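Local coordinates for protein alcohol dehydrogenase (PDB 2EIH) that binds zinc and probably acts as an NAD-dependent oxidoreductase of the medium-chain alcohol dehydrogenase family, at residues R193-A198 with R229-K234; R2-R7 with E320-G325. All blocks are in the same frame, centred on the assembly; numbering follows the deposited sequence.

In the fold
From the N terminus, the chain first passes through 2-7, whose partner arrives only at 320-325, so contact 2 closes a loop of more than 300 residues and brings the first strand against a helix near the C-terminal end of the chain. Within that loop lies the much shorter one of contact 1, where 193-198 meets 229-234 after two helices and the edge strand 214-217. The loops are nested and do not cross. Contact 2 lies in the GroES-like catalytic domain, whereas contact 1 joins the end of helix 223-230 to strand 193-198 in the parallel sheet of the Rossmann-type domain. They lie on opposite sides of the chain's centre, nearest atoms about 19 Å apart.

Contact 1. Residues R193-A198 with R229-K234; sequences RVIATA and RLTGGK
In the Rossmann-type domain of this dehydrogenase, Arg193 at the start of strand 193-198 reaches Leu230 and Thr231, where the chain leaves helix 223-230. That helix belongs to the crossover carrying the chain from the edge strand 214-217 back over the parallel sheet to strand 236-241, and its exit illustrates how a side chain from the sheet can bind a main-chain carbonyl there. Arg193 NH2 donates to Leu230 O at 2.7 Å. The oxygen is met at the guanidinium edge, only 4° out of its plane, and the donor itself lies in the carbonyl plane; the bond is nevertheless bent, with an N-H...O angle of 140°. Arg193 runs extended through its first two torsions and then bends at chi3 (70°), which turns the flat group toward Leu230 O. Its NE forms a salt bridge with Asp169 OD2, while Lys234 NZ pairs with Asp169 OD1, so two cations converge on one carboxylate. A leucine in place of Arg193 would probably leave Leu230 O without this donor and Asp169 without one of its charged mates. In the surroundings, the Leu230 side chain packs on Glu214 and Val216 of the edge strand. The hydroxyl of Thr231 is occupied with Val227 O, one turn back in the helix. Its methyl supplies the apolar part of the contact: Thr231 CG2 stands 4.3 Å from Ile195 CD1 and 4.0 Å from Arg193 NH2.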
loop_
_atom_site.group_PDB
_atom_site.type_symbol
_atom_site.label_atom_id
_atom_site.label_comp_id
_atom_site.label_asym_id
_atom_site.label_seq_id
_atom_site.Cartn_x
_atom_site.Cartn_y
_atom_site.Cartn_z
ATOM N N ARG A 193 -13.565 13.389 -10.081
ATOM C CA ARG A 193 -14.248 14.433 -10.827
ATOM C C ARG A 193 -13.464 14.412 -12.126
ATOM O O ARG A 193 -12.293 14.805 -12.160
ATOM C CB ARG A 193 -14.079 15.780 -10.142
ATOM C CG ARG A 193 -15.215 16.746 -10.387
ATOM C CD ARG A 193 -15.111 17.895 -9.414
ATOM N NE ARG A 193 -13.969 18.731 -9.748
ATOM C CZ ARG A 193 -14.029 19.741 -10.607
ATOM N NH1 ARG A 193 -15.185 20.035 -11.196
ATOM N NH2 ARG A 193 -12.935 20.436 -10.903
ATOM N N VAL A 194 -14.098 13.933 -13.190
ATOM C CA VAL A 194 -13.417 13.824 -14.469
ATOM C C VAL A 194 -13.492 15.020 -15.386
ATOM O O VAL A 194 -14.550 15.592 -15.600
ATOM C CB VAL A 194 -13.919 12.618 -15.281
ATOM C CG1 VAL A 194 -13.228 12.603 -16.638
ATOM C CG2 VAL A 194 -13.658 11.335 -14.521
ATOM N N ILE A 195 -12.341 15.379 -15.925
ATOM C CA ILE A 195 -12.240 16.458 -16.873
ATOM C C ILE A 195 -11.731 15.741 -18.115
ATOM O O ILE A 195 -10.663 15.135 -18.076
ATOM C CB ILE A 195 -11.206 17.523 -16.435
ATOM C CG1 ILE A 195 -11.557 18.083 -15.067
ATOM C CG2 ILE A 195 -11.165 18.639 -17.435
ATOM C CD1 ILE A 195 -11.142 17.165 -13.869
ATOM N N ALA A 196 -12.492 15.772 -19.204
ATOM C CA ALA A 196 -12.063 15.088 -20.427
ATOM C C ALA A 196 -11.733 16.068 -21.551
ATOM O O ALA A 196 -12.383 17.100 -21.690
ATOM C CB ALA A 196 -13.152 14.121 -20.885
ATOM N N THR A 197 -10.723 15.744 -22.350
ATOM C CA THR A 197 -10.344 16.607 -23.460
ATOM C C THR A 197 -10.485 15.865 -24.788
ATOM O O THR A 197 -10.236 14.655 -24.869
ATOM C CB THR A 197 -8.886 17.109 -23.335
ATOM O OG1 THR A 197 -7.976 16.012 -23.482
ATOM C CG2 THR A 197 -8.662 17.768 -21.982
ATOM N N ALA A 198 -10.904 16.594 -25.820
ATOM C CA ALA A 198 -11.081 16.034 -27.157
ATOM C C ALA A 198 -10.863 17.144 -28.173
ATOM O O ALA A 198 -10.687 18.304 -27.798
ATOM C CB ALA A 198 -12.476 15.452 -27.309
ATOM N N ARG A 229 -7.728 26.158 -14.615
ATOM C CA ARG A 229 -8.855 27.010 -14.223
ATOM C C ARG A 229 -10.027 26.176 -13.709
ATOM O O ARG A 229 -10.752 26.591 -12.803
ATOM C CB ARG A 229 -9.318 27.848 -15.424
ATOM C CG ARG A 229 -10.343 28.933 -15.095
ATOM C CD ARG A 229 -10.931 29.548 -16.364
ATOM N NE ARG A 229 -12.022 28.739 -16.913
ATOM C CZ ARG A 229 -13.173 28.530 -16.280
ATOM N NH1 ARG A 229 -13.382 29.074 -15.082
ATOM N NH2 ARG A 229 -14.113 27.779 -16.838
ATOM N N LEU A 230 -10.195 24.996 -14.299
ATOM C CA LEU A 230 -11.269 24.083 -13.942
ATOM C C LEU A 230 -11.039 23.269 -12.668
ATOM O O LEU A 230 -11.955 22.587 -12.203
ATOM C CB LEU A 230 -11.551 23.148 -15.118
ATOM C CG LEU A 230 -12.851 23.375 -15.904
ATOM C CD1 LEU A 230 -13.281 24.830 -15.823
ATOM C CD2 LEU A 230 -12.659 22.946 -17.355
ATOM N N THR A 231 -9.835 23.338 -12.100
ATOM C CA THR A 231 -9.524 22.613 -10.869
ATOM C C THR A 231 -8.955 23.536 -9.796
ATOM O O THR A 231 -7.923 23.238 -9.192
ATOM C CB THR A 231 -8.496 21.488 -11.107
ATOM O OG1 THR A 231 -7.343 22.019 -11.778
ATOM C CG2 THR A 231 -9.112 20.372 -11.929
ATOM N N GLY A 232 -9.628 24.659 -9.567
ATOM C CA GLY A 232 -9.181 25.600 -8.555
ATOM C C GLY A 232 -7.775 26.130 -8.762
ATOM O O GLY A 232 -7.121 26.559 -7.815
ATOM N N GLY A 233 -7.305 26.105 -10.002
ATOM C CA GLY A 233 -5.968 26.592 -10.291
ATOM C C GLY A 233 -4.859 25.614 -9.942
ATOM O O GLY A 233 -3.732 25.758 -10.425
ATOM N N LYS A 234 -5.164 24.600 -9.133
ATOM C CA LYS A 234 -4.137 23.640 -8.738
ATOM C C LYS A 234 -3.725 22.671 -9.843
ATOM O O LYS A 234 -2.564 22.276 -9.910
ATOM C CB LYS A 234 -4.579 22.843 -7.502
ATOM C CG LYS A 234 -5.326 21.559 -7.824
ATOM C CD LYS A 234 -5.640 20.764 -6.564
ATOM C CE LYS A 234 -6.215 19.386 -6.891
ATOM N NZ LYS A 234 -7.434 19.449 -7.744
#

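Contact 2. Residues R2-R7 with E320-G325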
loop_
_atom_site.group_PDB
_atom_site.type_symbol
_atom_site.label_atom_id
_atom_site.label_comp_id
_atom_site.label_asym_id
_atom_site.label_seq_id
_atom_site.Cartn_x
_atom_site.Cartn_y
_atom_site.Cartn_z
ATOM N N ARG A 2 -13.831 -19.648 -42.008
ATOM C CA ARG A 2 -13.548 -18.328 -42.538
ATOM C C ARG A 2 -12.608 -17.626 -41.564
ATOM O O ARG A 2 -12.697 -17.813 -40.342
ATOM C CB ARG A 2 -14.823 -17.498 -42.710
ATOM C CG ARG A 2 -15.629 -17.814 -43.963
ATOM C CD ARG A 2 -16.858 -16.922 -44.068
ATOM N NE ARG A 2 -16.588 -15.572 -44.566
ATOM C CZ ARG A 2 -16.260 -15.288 -45.827
ATOM N NH1 ARG A 2 -16.152 -16.260 -46.731
ATOM N NH2 ARG A 2 -16.066 -14.024 -46.194
ATOM N N ALA A 3 -11.693 -16.835 -42.115
ATOM C CA ALA A 3 -10.741 -16.090 -41.316
ATOM C C ALA A 3 -10.102 -15.027 -42.182
ATOM O O ALA A 3 -10.057 -15.139 -43.407
ATOM C CB ALA A 3 -9.673 -17.019 -40.762
ATOM N N VAL A 4 -9.651 -13.969 -41.533
ATOM C CA VAL A 4 -8.960 -12.900 -42.220
ATOM C C VAL A 4 -7.506 -13.124 -41.862
ATOM O O VAL A 4 -7.095 -12.907 -40.726
ATOM C CB VAL A 4 -9.393 -11.524 -41.723
ATOM C CG1 VAL A 4 -8.411 -10.472 -42.207
ATOM C CG2 VAL A 4 -10.790 -11.221 -42.217
ATOM N N VAL A 5 -6.746 -13.590 -42.842
ATOM C CA VAL A 5 -5.336 -13.858 -42.655
ATOM C C VAL A 5 -4.512 -12.658 -43.078
ATOM O O VAL A 5 -5.000 -11.746 -43.753
ATOM C CB VAL A 5 -4.875 -15.092 -43.465
ATOM C CG1 VAL A 5 -5.426 -16.365 -42.835
ATOM C CG2 VAL A 5 -5.345 -14.974 -44.910
ATOM N N MET A 6 -3.250 -12.689 -42.675
ATOM C CA MET A 6 -2.292 -11.636 -42.950
ATOM C C MET A 6 -1.234 -12.219 -43.876
ATOM O O MET A 6 -0.216 -12.735 -43.412
ATOM C CB MET A 6 -1.659 -11.226 -41.634
ATOM C CG MET A 6 -1.020 -9.883 -41.616
ATOM S SD MET A 6 -0.445 -9.664 -39.955
ATOM C CE MET A 6 1.233 -9.210 -40.266
ATOM N N ARG A 7 -1.490 -12.147 -45.180
ATOM C CA ARG A 7 -0.568 -12.669 -46.184
ATOM C C ARG A 7 0.844 -12.123 -46.030
ATOM O O ARG A 7 1.821 -12.868 -46.100
ATOM C CB ARG A 7 -1.076 -12.349 -47.597
ATOM C CG ARG A 7 -2.262 -13.199 -48.050
ATOM C CD ARG A 7 -1.953 -14.691 -47.929
ATOM N NE ARG A 7 -3.121 -15.517 -48.214
ATOM C CZ ARG A 7 -3.218 -16.809 -47.911
ATOM N NH1 ARG A 7 -2.212 -17.433 -47.309
ATOM N NH2 ARG A 7 -4.327 -17.478 -48.209
ATOM N N GLU A 320 -15.245 -9.935 -43.158
ATOM C CA GLU A 320 -14.538 -9.806 -44.425
ATOM C C GLU A 320 -14.110 -8.388 -44.746
ATOM O O GLU A 320 -13.474 -8.151 -45.763
ATOM C CB GLU A 320 -15.400 -10.350 -45.573
ATOM C CG GLU A 320 -16.800 -9.758 -45.641
ATOM C CD GLU A 320 -17.837 -10.620 -44.935
ATOM O OE1 GLU A 320 -17.503 -11.231 -43.898
ATOM O OE2 GLU A 320 -18.989 -10.670 -45.411
ATOM N N ALA A 321 -14.452 -7.445 -43.878
ATOM C CA ALA A 321 -14.096 -6.056 -44.115
ATOM C C ALA A 321 -13.079 -5.537 -43.097
ATOM O O ALA A 321 -13.030 -4.337 -42.820
ATOM C CB ALA A 321 -15.348 -5.192 -44.093
ATOM N N ALA A 322 -12.268 -6.441 -42.550
ATOM C CA ALA A 322 -11.252 -6.063 -41.572
ATOM C C ALA A 322 -10.352 -4.936 -42.079
ATOM O O ALA A 322 -9.933 -4.069 -41.313
ATOM C CB ALA A 322 -10.413 -7.276 -41.201
ATOM N N ALA A 323 -10.059 -4.951 -43.376
ATOM C CA ALA A 323 -9.207 -3.936 -43.993
ATOM C C ALA A 323 -9.801 -2.555 -43.778
ATOM O O ALA A 323 -9.132 -1.647 -43.267
ATOM C CB ALA A 323 -9.057 -4.206 -45.480
ATOM N N GLU A 324 -11.059 -2.393 -44.176
ATOM C CA GLU A 324 -11.758 -1.121 -44.010
ATOM C C GLU A 324 -11.799 -0.754 -42.537
ATOM O O GLU A 324 -11.796 0.423 -42.187
ATOM C CB GLU A 324 -13.185 -1.223 -44.542
ATOM C CG GLU A 324 -14.034 -0.010 -44.198
ATOM C CD GLU A 324 -13.625 1.232 -44.964
ATOM O OE1 GLU A 324 -12.449 1.330 -45.383
ATOM O OE2 GLU A 324 -14.475 2.131 -45.135
ATOM N N GLY A 325 -11.855 -1.773 -41.682
ATOM C CA GLY A 325 -11.889 -1.537 -40.255
ATOM C C GLY A 325 -10.575 -0.968 -39.759
ATOM O O GLY A 325 -10.558 -0.122 -38.864
#
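The guanidinium of Arg2 meets Glu320 at its edge: Glu320 CB lies near the guanidinium plane, 3.8 Å from Arg2 NH2. The carboxylate is turned steeply against it, the two planes 78° apart, which rules out the side-by-side pairing of a bidentate ion pair. What remains is a long salt bridge, Arg2 NH2 to Glu320 OE1 at 3.9 Å, probably a modest electrostatic attraction at the protein surface. A bend in each chain accounts for the approach. Arg2 kinks at chi3; in Glu320 the bend at chi2 (-95°) sets the direction of the carboxylate, and chi3 near 36° turns OE1 back beside CB, so that Arg2 NH2 lies near both. A second guanidinium, that of Arg7, has Val5 CG2 over one face, displaced from the centre of the group, a contact made wholly within the segment 2-7, while Arg7 NE forms a salt bridge with Glu16.

Here a charged pair lies at the exposed side, while Val4 and Ala322, both buried, meet through hydrocarbon. They point their side chains at each other, and the alanine methyl faces both branches of the valine, with Ala322 CB 3.9 Å from Val4 CG1 and 4.1 Å from Val4 CG2. Ala322 belongs to the first turn of its helix, which follows Ala321 at the N-cap position; Gly325 N returns to Ala321 O at 3.0 Å.

Leu319 and Leu15 also pack on Val4, and Val17 is touched by both Arg2 and Glu320. Strand 2-6 is the middle strand of a small antiparallel sheet, between 15-19 and 59-60, whereas helix 322-330 links the parallel strands 313-318 and 337-341 in a beta-alpha-beta crossover, so the contact lays the start of that helix against the first strand of the chain.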